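Side-chain contacts in acetylxylan esterase / glucomannan deacetylase (Cellvibrio japonicus, PDB 2W9X), which removes acetyl groups from plant cell wall polysaccharides, hydrolysing acetylated glucomannan much in preference to acetylated xylan: residues L28-G33 / V46-S51; R110-T115 / T184-D189; Y219-T222 / Q228-H231; N247-A252 / N298-E303; Q311-G314 / Q319-Q322. All coordinates share one frame; numbering follows the deposited sequence. Where two conformers were deposited one is given.

Contact 1. Residues L28-G33 / V46-S51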
# COMPACT_ATOMS: atom_id res chain seq x y z
N LEU B 28 -8.28 22.46 36.41
CA LEU B 28 -8.20 20.99 36.43
C LEU B 28 -7.06 20.47 35.54
O LEU B 28 -6.65 21.15 34.60
CB LEU B 28 -9.52 20.39 35.93
CG LEU B 28 -10.69 20.22 36.90
CD1 LEU B 28 -11.99 19.97 36.13
CD2 LEU B 28 -10.42 19.11 37.90
N PRO B 29 -6.52 19.27 35.86
CA PRO B 29 -5.66 18.58 34.90
C PRO B 29 -6.39 18.31 33.59
O PRO B 29 -7.57 17.92 33.60
CB PRO B 29 -5.31 17.25 35.59
CG PRO B 29 -6.25 17.13 36.75
CD PRO B 29 -6.63 18.53 37.14
N LEU B 30 -5.70 18.52 32.48
CA LEU B 30 -6.29 18.39 31.16
C LEU B 30 -5.38 17.62 30.22
O LEU B 30 -4.19 17.42 30.50
CB LEU B 30 -6.68 19.78 30.61
CG LEU B 30 -5.88 20.59 29.58
CD1 LEU B 30 -6.45 22.00 29.55
CD2 LEU B 30 -4.39 20.64 29.84
N HIS B 31 -5.97 17.16 29.12
CA HIS B 31 -5.30 16.45 28.04
C HIS B 31 -5.50 17.25 26.75
O HIS B 31 -6.59 17.76 26.50
CB HIS B 31 -5.89 15.05 27.89
CG HIS B 31 -5.47 14.34 26.63
ND1 HIS B 31 -4.24 13.73 26.50
CD2 HIS B 31 -6.12 14.13 25.47
CE1 HIS B 31 -4.15 13.18 25.30
NE2 HIS B 31 -5.28 13.41 24.65
N ILE B 32 -4.44 17.37 25.96
CA ILE B 32 -4.46 18.17 24.73
C ILE B 32 -4.30 17.30 23.49
O ILE B 32 -3.39 16.47 23.41
CB ILE B 32 -3.34 19.25 24.71
CG1 ILE B 32 -3.45 20.17 25.91
CG2 ILE B 32 -3.38 20.04 23.39
CD1 ILE B 32 -2.09 20.50 26.56
N GLY B 33 -5.19 17.50 22.53
CA GLY B 33 -5.01 16.98 21.19
C GLY B 33 -4.63 18.08 20.21
O GLY B 33 -5.20 19.18 20.23
N VAL B 46 -2.34 29.20 32.89
CA VAL B 46 -1.63 28.52 31.81
C VAL B 46 -2.42 28.81 30.53
O VAL B 46 -3.65 28.79 30.54
CB VAL B 46 -1.51 26.99 32.05
CG1 VAL B 46 -0.86 26.28 30.86
CG2 VAL B 46 -0.73 26.72 33.30
N SER B 47 -1.70 29.14 29.46
CA SER B 47 -2.34 29.48 28.21
C SER B 47 -1.95 28.52 27.10
O SER B 47 -0.77 28.20 26.90
CB SER B 47 -2.07 30.93 27.81
OG SER B 47 -0.74 31.09 27.36
N TYR B 48 -2.97 28.04 26.40
CA TYR B 48 -2.81 27.14 25.29
C TYR B 48 -3.16 27.92 24.03
O TYR B 48 -4.32 28.32 23.84
CB TYR B 48 -3.72 25.92 25.47
CG TYR B 48 -3.62 25.30 26.85
CD1 TYR B 48 -2.62 24.37 27.16
CD2 TYR B 48 -4.52 25.66 27.86
CE1 TYR B 48 -2.53 23.80 28.45
CE2 TYR B 48 -4.42 25.10 29.14
CZ TYR B 48 -3.44 24.17 29.42
OH TYR B 48 -3.35 23.63 30.70
N THR B 49 -2.15 28.20 23.21
CA THR B 49 -2.32 28.90 21.92
C THR B 49 -2.24 27.89 20.76
O THR B 49 -1.36 27.03 20.74
CB THR B 49 -1.29 30.06 21.77
OG1 THR B 49 -1.38 30.92 22.90
CG2 THR B 49 -1.53 30.90 20.52
N TYR B 50 -3.16 28.00 19.80
CA TYR B 50 -3.27 27.04 18.68
C TYR B 50 -3.68 27.71 17.37
O TYR B 50 -4.26 28.79 17.38
CB TYR B 50 -4.29 25.94 19.03
CG TYR B 50 -5.49 26.51 19.72
CD1 TYR B 50 -5.52 26.64 21.13
CD2 TYR B 50 -6.57 27.00 18.98
CE1 TYR B 50 -6.62 27.21 21.77
CE2 TYR B 50 -7.67 27.57 19.60
CZ TYR B 50 -7.68 27.68 20.99
OH TYR B 50 -8.77 28.24 21.60
N SER B 51 -3.38 27.07 16.24
CA SER B 51 -3.84 27.57 14.92
C SER B 51 -4.15 26.48 13.90
O SER B 51 -4.99 26.67 13.00
CB SER B 51 -2.86 28.59 14.33
OG SER B 51 -1.58 28.01 14.22

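Contact 2. Residues R110-T115 / T184-D189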
# COMPACT_ATOMS: atom_id res chain seq x y z
N ARG B 110 -15.09 17.31 26.69
CA ARG B 110 -14.23 17.47 25.52
C ARG B 110 -14.61 18.74 24.75
O ARG B 110 -15.75 18.89 24.31
CB ARG B 110 -14.37 16.24 24.61
CG ARG B 110 -13.46 16.21 23.38
CD ARG B 110 -13.64 14.91 22.62
NE ARG B 110 -12.84 14.87 21.39
CZ ARG B 110 -11.75 14.13 21.22
NH1 ARG B 110 -11.28 13.36 22.19
NH2 ARG B 110 -11.12 14.17 20.05
N LEU B 111 -13.65 19.66 24.60
CA LEU B 111 -13.84 20.88 23.82
C LEU B 111 -13.10 20.72 22.49
O LEU B 111 -11.92 20.32 22.49
CB LEU B 111 -13.30 22.09 24.59
CG LEU B 111 -13.09 23.42 23.86
CD1 LEU B 111 -14.41 24.17 23.66
CD2 LEU B 111 -12.07 24.30 24.59
N GLU B 112 -13.78 21.01 21.38
CA GLU B 112 -13.15 20.86 20.04
C GLU B 112 -13.24 22.12 19.19
O GLU B 112 -14.30 22.71 19.04
CB GLU B 112 -13.79 19.69 19.26
CG GLU B 112 -13.67 18.32 19.94
CD GLU B 112 -14.40 17.20 19.23
OE1 GLU B 112 -15.30 17.46 18.39
OE2 GLU B 112 -14.08 16.04 19.52
N LYS B 113 -12.11 22.50 18.60
CA LYS B 113 -12.07 23.53 17.55
C LYS B 113 -12.65 22.95 16.24
O LYS B 113 -12.35 21.82 15.85
CB LYS B 113 -10.62 24.00 17.36
CG LYS B 113 -10.35 24.95 16.20
CD LYS B 113 -8.88 24.81 15.82
CE LYS B 113 -8.21 26.12 15.47
NZ LYS B 113 -8.50 26.56 14.09
N LEU B 114 -13.51 23.74 15.59
CA LEU B 114 -14.21 23.31 14.37
C LEU B 114 -13.64 23.99 13.14
O LEU B 114 -13.54 23.40 12.08
CB LEU B 114 -15.69 23.68 14.49
CG LEU B 114 -16.69 22.75 15.16
CD1 LEU B 114 -16.11 21.89 16.24
CD2 LEU B 114 -17.94 23.49 15.63
N THR B 115 -13.27 25.26 13.29
CA THR B 115 -12.97 26.13 12.16
C THR B 115 -11.47 26.20 11.84
O THR B 115 -10.63 25.74 12.62
CB THR B 115 -13.49 27.54 12.42
OG1 THR B 115 -13.12 27.94 13.74
CG2 THR B 115 -15.02 27.59 12.30
N THR B 184 -11.94 9.14 11.53
CA THR B 184 -11.09 7.94 11.54
C THR B 184 -10.44 7.69 12.92
O THR B 184 -10.50 6.57 13.43
CB THR B 184 -10.04 7.96 10.40
OG1 THR B 184 -10.73 8.15 9.15
CG2 THR B 184 -9.26 6.67 10.33
N ALA B 185 -9.83 8.71 13.51
CA ALA B 185 -9.18 8.55 14.81
C ALA B 185 -10.16 8.07 15.90
O ALA B 185 -9.83 7.22 16.73
CB ALA B 185 -8.54 9.84 15.21
N LYS B 186 -11.38 8.59 15.87
CA LYS B 186 -12.39 8.25 16.89
C LYS B 186 -12.87 6.80 16.83
O LYS B 186 -13.19 6.21 17.88
CB LYS B 186 -13.55 9.25 16.84
CG LYS B 186 -13.15 10.61 17.46
CD LYS B 186 -14.25 11.65 17.34
CE LYS B 186 -13.87 12.91 18.07
NZ LYS B 186 -14.96 13.94 17.97
N ALA B 187 -12.87 6.21 15.63
CA ALA B 187 -13.23 4.80 15.46
C ALA B 187 -12.21 3.87 16.12
O ALA B 187 -12.52 2.72 16.46
CB ALA B 187 -13.41 4.44 13.98
N PHE B 188 -10.99 4.36 16.32
CA PHE B 188 -9.93 3.57 16.94
C PHE B 188 -9.56 4.08 18.35
O PHE B 188 -8.64 3.55 18.97
CB PHE B 188 -8.68 3.54 16.05
CG PHE B 188 -8.89 2.83 14.73
CD1 PHE B 188 -8.85 1.43 14.67
CD2 PHE B 188 -9.11 3.55 13.56
CE1 PHE B 188 -9.04 0.76 13.44
CE2 PHE B 188 -9.31 2.89 12.33
CZ PHE B 188 -9.27 1.49 12.27
N ASP B 189 -10.29 5.09 18.83
CA ASP B 189 -9.96 5.80 20.07
C ASP B 189 -8.49 6.23 20.12
O ASP B 189 -7.79 5.98 21.11
CB ASP B 189 -10.36 4.99 21.32
CG ASP B 189 -10.26 5.80 22.60
OD1 ASP B 189 -10.45 7.04 22.55
OD2 ASP B 189 -9.97 5.19 23.65

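Contact 3. Residues Y219-T222 / Q228-H231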
# COMPACT_ATOMS: atom_id res chain seq x y z
N TYR B 219 4.76 23.16 7.67
CA TYR B 219 4.67 21.95 8.49
C TYR B 219 5.53 21.93 9.76
O TYR B 219 5.09 21.39 10.77
CB TYR B 219 4.90 20.69 7.65
CG TYR B 219 4.72 19.44 8.49
CD1 TYR B 219 3.44 18.88 8.69
CD2 TYR B 219 5.82 18.84 9.11
CE1 TYR B 219 3.28 17.76 9.49
CE2 TYR B 219 5.66 17.72 9.91
CZ TYR B 219 4.39 17.19 10.10
OH TYR B 219 4.27 16.07 10.90
N PRO B 220 6.76 22.49 9.73
CA PRO B 220 7.60 22.38 10.93
C PRO B 220 7.14 23.18 12.15
O PRO B 220 7.67 22.98 13.23
CB PRO B 220 8.96 22.92 10.46
CG PRO B 220 8.91 22.82 8.96
CD PRO B 220 7.50 23.18 8.65
N TYR B 221 6.16 24.06 11.98
CA TYR B 221 5.85 25.04 13.02
C TYR B 221 4.58 24.76 13.81
O TYR B 221 3.59 24.27 13.27
CB TYR B 221 5.86 26.46 12.44
CG TYR B 221 7.19 26.79 11.79
CD1 TYR B 221 8.30 27.15 12.58
CD2 TYR B 221 7.35 26.72 10.41
CE1 TYR B 221 9.53 27.44 11.99
CE2 TYR B 221 8.58 27.00 9.81
CZ TYR B 221 9.66 27.36 10.61
OH TYR B 221 10.87 27.65 10.02
N THR B 222 4.66 25.06 15.10
CA THR B 222 3.57 24.90 16.07
C THR B 222 2.35 25.73 15.68
O THR B 222 1.20 25.31 15.89
CB THR B 222 4.05 25.32 17.49
OG1 THR B 222 5.17 24.52 17.86
CG2 THR B 222 2.96 25.16 18.55
N GLN B 228 8.18 29.36 16.26
CA GLN B 228 8.55 28.19 17.07
C GLN B 228 8.36 26.85 16.38
O GLN B 228 7.27 26.53 15.87
CB GLN B 228 7.88 28.19 18.45
CG GLN B 228 6.39 28.49 18.44
CD GLN B 228 6.09 29.96 18.24
OE1 GLN B 228 6.60 30.81 18.97
NE2 GLN B 228 5.27 30.27 17.23
N LEU B 229 9.44 26.07 16.39
CA LEU B 229 9.40 24.72 15.85
C LEU B 229 8.60 23.83 16.77
O LEU B 229 8.72 23.93 18.00
CB LEU B 229 10.81 24.16 15.68
CG LEU B 229 11.65 24.73 14.54
CD1 LEU B 229 13.14 24.43 14.75
CD2 LEU B 229 11.15 24.22 13.18
N TYR B 230 7.78 22.97 16.19
CA TYR B 230 7.02 22.03 16.99
C TYR B 230 7.87 20.83 17.37
O TYR B 230 8.45 20.17 16.52
CB TYR B 230 5.71 21.61 16.29
CG TYR B 230 4.82 20.79 17.19
CD1 TYR B 230 4.10 21.38 18.23
CD2 TYR B 230 4.74 19.40 17.04
CE1 TYR B 230 3.30 20.61 19.07
CE2 TYR B 230 3.96 18.63 17.88
CZ TYR B 230 3.24 19.23 18.89
OH TYR B 230 2.47 18.44 19.71
N HIS B 231 7.95 20.56 18.67
CA HIS B 231 8.59 19.36 19.17
C HIS B 231 7.71 18.75 20.26
O HIS B 231 7.32 19.44 21.20
CB HIS B 231 10.00 19.65 19.71
CG HIS B 231 10.97 20.10 18.67
ND1 HIS B 231 11.21 19.38 17.51
CD2 HIS B 231 11.77 21.20 18.60
CE1 HIS B 231 12.11 20.02 16.78
NE2 HIS B 231 12.47 21.12 17.42

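Contact 4. Residues N247-A252 / N298-E303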
# COMPACT_ATOMS: atom_id res chain seq x y z
N ASN B 247 -3.66 20.56 -5.06
CA ASN B 247 -3.28 21.93 -5.33
C ASN B 247 -2.04 22.06 -6.22
O ASN B 247 -1.95 23.00 -7.00
CB ASN B 247 -3.12 22.71 -4.04
CG ASN B 247 -4.45 22.87 -3.33
OD1 ASN B 247 -4.57 22.55 -2.15
ND2 ASN B 247 -5.45 23.33 -4.06
N ASP B 248 -1.13 21.10 -6.14
CA ASP B 248 -0.00 21.09 -7.10
C ASP B 248 -0.50 20.99 -8.53
O ASP B 248 0.03 21.66 -9.41
CB ASP B 248 1.00 19.95 -6.82
CG ASP B 248 1.62 20.06 -5.46
OD1 ASP B 248 2.76 20.57 -5.38
OD2 ASP B 248 0.95 19.66 -4.48
N PHE B 249 -1.54 20.16 -8.75
CA PHE B 249 -1.87 19.74 -10.12
C PHE B 249 -3.24 20.15 -10.68
O PHE B 249 -3.50 19.93 -11.85
CB PHE B 249 -1.66 18.22 -10.32
CG PHE B 249 -0.27 17.75 -10.00
CD1 PHE B 249 0.82 18.18 -10.75
CD2 PHE B 249 -0.05 16.89 -8.94
CE1 PHE B 249 2.11 17.74 -10.46
CE2 PHE B 249 1.24 16.46 -8.63
CZ PHE B 249 2.31 16.88 -9.40
N SER B 250 -4.09 20.77 -9.87
CA SER B 250 -5.46 21.00 -10.32
C SER B 250 -5.60 22.08 -11.41
O SER B 250 -6.67 22.24 -12.00
CB SER B 250 -6.35 21.36 -9.12
OG SER B 250 -5.94 22.59 -8.57
N THR B 251 -4.52 22.83 -11.65
CA THR B 251 -4.52 23.94 -12.59
C THR B 251 -3.28 23.90 -13.45
O THR B 251 -2.25 23.30 -13.09
CB THR B 251 -4.55 25.34 -11.89
OG1 THR B 251 -3.42 25.46 -11.02
CG2 THR B 251 -5.84 25.56 -11.09
N ALA B 252 -3.38 24.56 -14.60
CA ALA B 252 -2.27 24.76 -15.51
C ALA B 252 -1.28 25.76 -14.91
O ALA B 252 -1.66 26.65 -14.15
CB ALA B 252 -2.81 25.30 -16.84
N ASN B 298 -7.66 14.06 -14.39
CA ASN B 298 -7.38 13.02 -15.41
C ASN B 298 -6.38 11.95 -14.96
O ASN B 298 -5.72 11.30 -15.79
CB ASN B 298 -6.91 13.63 -16.75
CG ASN B 298 -7.98 14.45 -17.46
OD1 ASN B 298 -9.10 14.62 -16.96
ND2 ASN B 298 -7.64 14.94 -18.67
N GLY B 299 -6.29 11.78 -13.64
CA GLY B 299 -5.39 10.79 -13.04
C GLY B 299 -3.97 11.30 -12.84
O GLY B 299 -3.09 10.53 -12.43
N GLU B 300 -3.72 12.58 -13.15
CA GLU B 300 -2.37 13.16 -13.02
C GLU B 300 -1.87 13.10 -11.58
O GLU B 300 -0.69 12.79 -11.33
CB GLU B 300 -2.29 14.60 -13.55
CG GLU B 300 -0.91 15.27 -13.35
CD GLU B 300 -0.82 16.65 -13.96
OE1 GLU B 300 -1.82 17.39 -13.95
OE2 GLU B 300 0.28 16.99 -14.45
N ILE B 301 -2.75 13.39 -10.63
CA ILE B 301 -2.36 13.40 -9.22
C ILE B 301 -2.01 11.99 -8.73
O ILE B 301 -0.92 11.76 -8.17
CB ILE B 301 -3.46 13.99 -8.31
CG1 ILE B 301 -3.84 15.42 -8.74
CG2 ILE B 301 -2.98 13.95 -6.86
CD1 ILE B 301 -5.32 15.78 -8.33
N ALA B 302 -2.92 11.05 -8.95
CA ALA B 302 -2.68 9.65 -8.56
C ALA B 302 -1.37 9.12 -9.16
O ALA B 302 -0.60 8.42 -8.49
CB ALA B 302 -3.87 8.77 -8.96
N GLU B 303 -1.11 9.45 -10.43
CA GLU B 303 0.10 8.96 -11.08
C GLU B 303 1.40 9.44 -10.42
O GLU B 303 2.33 8.65 -10.26
CB GLU B 303 0.14 9.28 -12.58
CG GLU B 303 1.49 8.77 -13.19
CD GLU B 303 1.42 8.46 -14.67
OE1 GLU B 303 0.56 7.65 -15.10
OE2 GLU B 303 2.26 9.01 -15.41

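Contact 5. Residues Q311-G314 / Q319-Q322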
# COMPACT_ATOMS: atom_id res chain seq x y z
N GLN B 311 9.46 5.22 -5.47
CA GLN B 311 10.78 5.77 -5.16
C GLN B 311 11.13 5.66 -3.69
O GLN B 311 12.30 5.53 -3.34
CB GLN B 311 10.87 7.22 -5.63
CG GLN B 311 11.35 7.34 -7.06
CD GLN B 311 11.54 8.76 -7.51
OE1 GLN B 311 11.54 9.05 -8.70
NE2 GLN B 311 11.71 9.66 -6.55
N LEU B 312 10.11 5.72 -2.84
CA LEU B 312 10.26 5.48 -1.42
C LEU B 312 10.66 4.03 -1.16
O LEU B 312 11.65 3.78 -0.49
CB LEU B 312 9.00 5.86 -0.63
CG LEU B 312 8.81 7.37 -0.38
CD1 LEU B 312 7.32 7.69 -0.08
CD2 LEU B 312 9.75 7.90 0.72
N LYS B 313 9.88 3.09 -1.71
CA LYS B 313 10.16 1.66 -1.55
C LYS B 313 11.52 1.27 -2.13
O LYS B 313 12.27 0.53 -1.52
CB LYS B 313 9.06 0.82 -2.19
CG LYS B 313 7.75 0.91 -1.46
CD LYS B 313 6.70 0.06 -2.17
CE LYS B 313 5.38 0.06 -1.41
NZ LYS B 313 5.47 -0.78 -0.18
N GLY B 314 11.83 1.81 -3.31
CA GLY B 314 13.11 1.63 -3.98
C GLY B 314 14.30 2.11 -3.17
O GLY B 314 15.39 1.55 -3.28
N GLN B 319 7.30 0.95 4.32
CA GLN B 319 6.03 1.11 5.06
C GLN B 319 5.19 2.28 4.54
O GLN B 319 4.84 3.21 5.26
CB GLN B 319 6.25 1.15 6.59
CG GLN B 319 7.14 2.30 7.12
CD GLN B 319 8.61 1.94 7.17
OE1 GLN B 319 9.25 1.73 6.14
NE2 GLN B 319 9.17 1.88 8.39
N VAL B 320 4.89 2.23 3.25
CA VAL B 320 4.14 3.28 2.60
C VAL B 320 3.17 2.64 1.59
O VAL B 320 3.49 1.66 0.91
CB VAL B 320 5.08 4.39 2.00
CG1 VAL B 320 6.08 3.80 1.02
CG2 VAL B 320 4.29 5.57 1.40
N GLU B 321 1.95 3.17 1.56
CA GLU B 321 0.97 2.72 0.59
C GLU B 321 0.13 3.88 0.03
O GLU B 321 0.09 4.97 0.62
CB GLU B 321 0.10 1.58 1.16
CG GLU B 321 -0.57 1.89 2.48
CD GLU B 321 -0.98 0.63 3.29
OE1 GLU B 321 -1.11 -0.49 2.74
OE2 GLU B 321 -1.21 0.81 4.51
N GLN B 322 -0.52 3.65 -1.10
CA GLN B 322 -1.36 4.66 -1.73
C GLN B 322 -2.83 4.31 -1.57
O GLN B 322 -3.20 3.13 -1.64
CB GLN B 322 -0.99 4.77 -3.21
CG GLN B 322 -1.86 5.73 -4.05
CD GLN B 322 -1.33 5.89 -5.46
OE1 GLN B 322 -0.73 4.97 -6.01
NE2 GLN B 322 -1.56 7.07 -6.07

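Contact 1. Residues L28-G33 / V46-S51
The phenol oxygen of Y48 is held in the fork of L30: Y48 OH lies 3.3 Å from L30 CD2 and 3.7 Å from L30 CD1. No hydrogen bond crosses between 28-33 and 46-51, so this is a polar atom wedged against methyls. The two side chains approach from opposite directions, and the branches of L30 divide the end of the ring between them. L30 CD1 leans to one flank, 3.7 Å from Y48 CE2, while L30 CD2 leans to the other, 3.9 Å from Y48 CE1. The chi1 of L30 is 101°, well away from any staggered position.

Strand 31-33 belongs to the six-stranded antiparallel sheet and strand 47-50 to the five-stranded one. The nearest CA atoms, those of I32 and Y48, are 9.1 Å apart, so the strands are not hydrogen-bonded neighbours. Side chains bridge from one sheet of the N-terminal beta domain of this CE2 esterase to the other, as layers do in a beta sandwich.

I32 supplies the second apolar patch, with its outermost methyl alone: I32 CD1 is 3.8 Å from Y48 CE1 and 4.0 Å from Y48 CD1. Y48 CG stands anti to its own carbonyl carbon (chi1 -48°), which sends the ring across to meet both aliphatic chains. F57 on strand 56-62 touches I32 and also meets the Y48 ring, their planes about 55° apart. V36 packs against Y48 as well, and the backbone of Y48 is hydrogen-bonded to F124 of strand 122-128.

Contact 2. Residues R110-T115 / T184-D189
E112 OE2 takes two cationic donors, one from each segment. K186 NZ reaches it at 2.8 Å on the syn lone pair, the side of the other carboxylate oxygen. R110 NE makes a salt bridge to the anti lone pair of E112 OE2; the modelled 2.5 Å between these two atoms is probably too short to take literally. E112 lies close to the guanidinium plane of R110, so that bond is made at the edge of the flat group. The lysine and arginine side chains arrive from opposing sides: K186 CE packs 3.6 Å from R110 NH2, and K186 NZ is 4.1 Å from R110 NE, both nitrogens pointing at the shared oxygen E112 OE2.

Extended chains make the reach possible. K186 runs straight out from helix 180-187 beyond CG, and R110, with CG anti to the backbone N (chi1 -176°), stretches from strand 108-113 alongside E112. The strand belongs to the N-terminal CE2 beta domain and the helix to the GDSL-type hydrolase domain, so the salt-bridge network spans the two.

A second shell sets these groups. R78 NE pairs with E112 OE1, E58 with R110 NH1, and Y192 OH bonds R110 NH2, while the Y56 ring makes a cation-pi contact with R110. With three basic groups round it, the largely buried carboxylate of E112 very probably stays ionised, and the two glutamates would offset much of the positive charge gathered here.

Contact 3. Residues Y219-T222 / Q228-H231
T222, the residue most deeply covered in this contact, is gripped by Y230 and Q228. Its hydroxyl sits at the edge of the Y230 ring, in the ring plane, with T222 OG1 3.3 Å from Y230 CD1. The same oxygen comes within 3.2 Å of Y230 CA; this is packing and not a hydrogen bond. T222 OG1 stands anti to the carbonyl carbon (chi1 -59°), which turns it to Y230, and the two side chains cross at about a right angle. On its other flank, T222 CB faces the aliphatic part of Q228, whose CG is 4.1 Å away. The phenol end of Y230 leaves the contact and bonds to N232.

The main chains of these three residues are tied as well. T222 N donates to Q228 O at 3.1 Å, and Y230 N donates to P220 O at 3.0 Å along an almost straight N-H...O line of 176°. These two bonds flank Y221 and L229, whose backbones form a single, isolated beta bridge. It pinches together a long loop between helix 215-218 and strand 239-243, with neither segment part of a regular strand.

Beyond the bridge an apolar patch forms. L229 CD2 lies 3.7 Å from P220 CB and 3.8 Å from Y221 CE1, while P220 CB also overlies one face of the Y221 ring near its rim. Q228 O meets the edge of that ring, 3.5 Å from Y221 CD1. W52, from the N-terminal CE2 domain, donates its indole NE1 to Y221 O.

Contact 4. Residues N247-A252 / N298-E303
F249 on helix 246-249 packs against E300 and I301, in the first turn of helix 300-314. The Gly-x-Asn-Asp motif of SGNH hydrolases runs into the short helix; N247 in it is, by similarity, a transition-state stabiliser, and F249 comes directly after the motif.

Going out along F249, CB touches both partners: E300 OE1 is 3.7 Å from F249 CB, and I301 CG1 is 3.9 Å from it. At F249 CG the ring begins to meet the carboxylate carbon of E300. One flank continues with F249 CD1, 3.9 Å from E300 CD, and the other with F249 CD2, 4.1 Å from I301 CG1. Beyond these atoms the phenyl is packed by helix 262-283: L265 touches it, H266 lays its ring against it, and Y269 makes an edge-to-face contact. The carboxylate is tilted 30° from the ring plane. E300 extends fully to get there (chi1 176°), and its charge is met elsewhere: OE1 pairs with R262 and OE2 bonds H266. The ring is thus fixed from helix 262-283 as well as from helix 300-314. Over the centre of one ring face, D248 CB stands 3.8 Å above the plane.

Contact 5. Residues Q311-G314 / Q319-Q322
No aromatic ring takes part where L312 and K313 meet V320; the flat group that matters is the peptide carbonyl of V320. Its oxygen receives the end of K313: K313 NZ lies 3.3 Å from V320 O in a weak hydrogen bond, with a C=O...NZ angle of about 156°. K313 CE is almost as near, 3.4 Å from V320 O. The lysine is extended along most of its length and bends only at its last torsion (chi4 -74°), which brings NZ round to the carbonyl. The stronger partner of K313 NZ is H318 O, just before the strand, and Q322 O of the second subunit accepts a further weak bond. Main-chain oxygens therefore gather round this buried ammonium group.

Beside this bond, V320 divides its methyls between two neighbours. V320 CG1 is 3.9 Å from L312 CB and 4.2 Å from K313 CG, so it touches the roots of both side chains. V320 CG2 lies 4.0 Å from L312 CD1, the far end of the leucine. The two branches thus follow L312 from CB to its tip, and the side chains of L312 and V320 cross at about a right angle. Beyond them, V277 of helix 262-283 packs on L312, while F289 and L291 of strand 288-294 touch V320.

The second subunit lies close by, and its K326 NZ bonds G314 O. Here the last turn of helix 300-314 packs against the start of strand 320-325, outermost in this chain's parallel sheet, in the beta-alpha-beta crossover from strand 288-294 of the SGNH hydrolase domain.

In the fold
The five contacts follow one another along the chain, each closing before the next opens. Contact 1 joins the two antiparallel sheets of the N-terminal beta domain; contact 2 carries one of those sheets over to helix 180-187 of the hydrolase domain. Their centres are 15 Å apart, and Y50 touches K113. Contact 3, whose centre is about 16 Å from that of contact 1, grazes it where S51 meets T222. Contacts 4 and 5 lie at the far end, with centres 38 and 35 Å from that of contact 1. Both use helix 300-314, linked by a probable hydrogen bond between A302 and Q322. Of the five, the two that touch the second subunit are those farthest from contact 1.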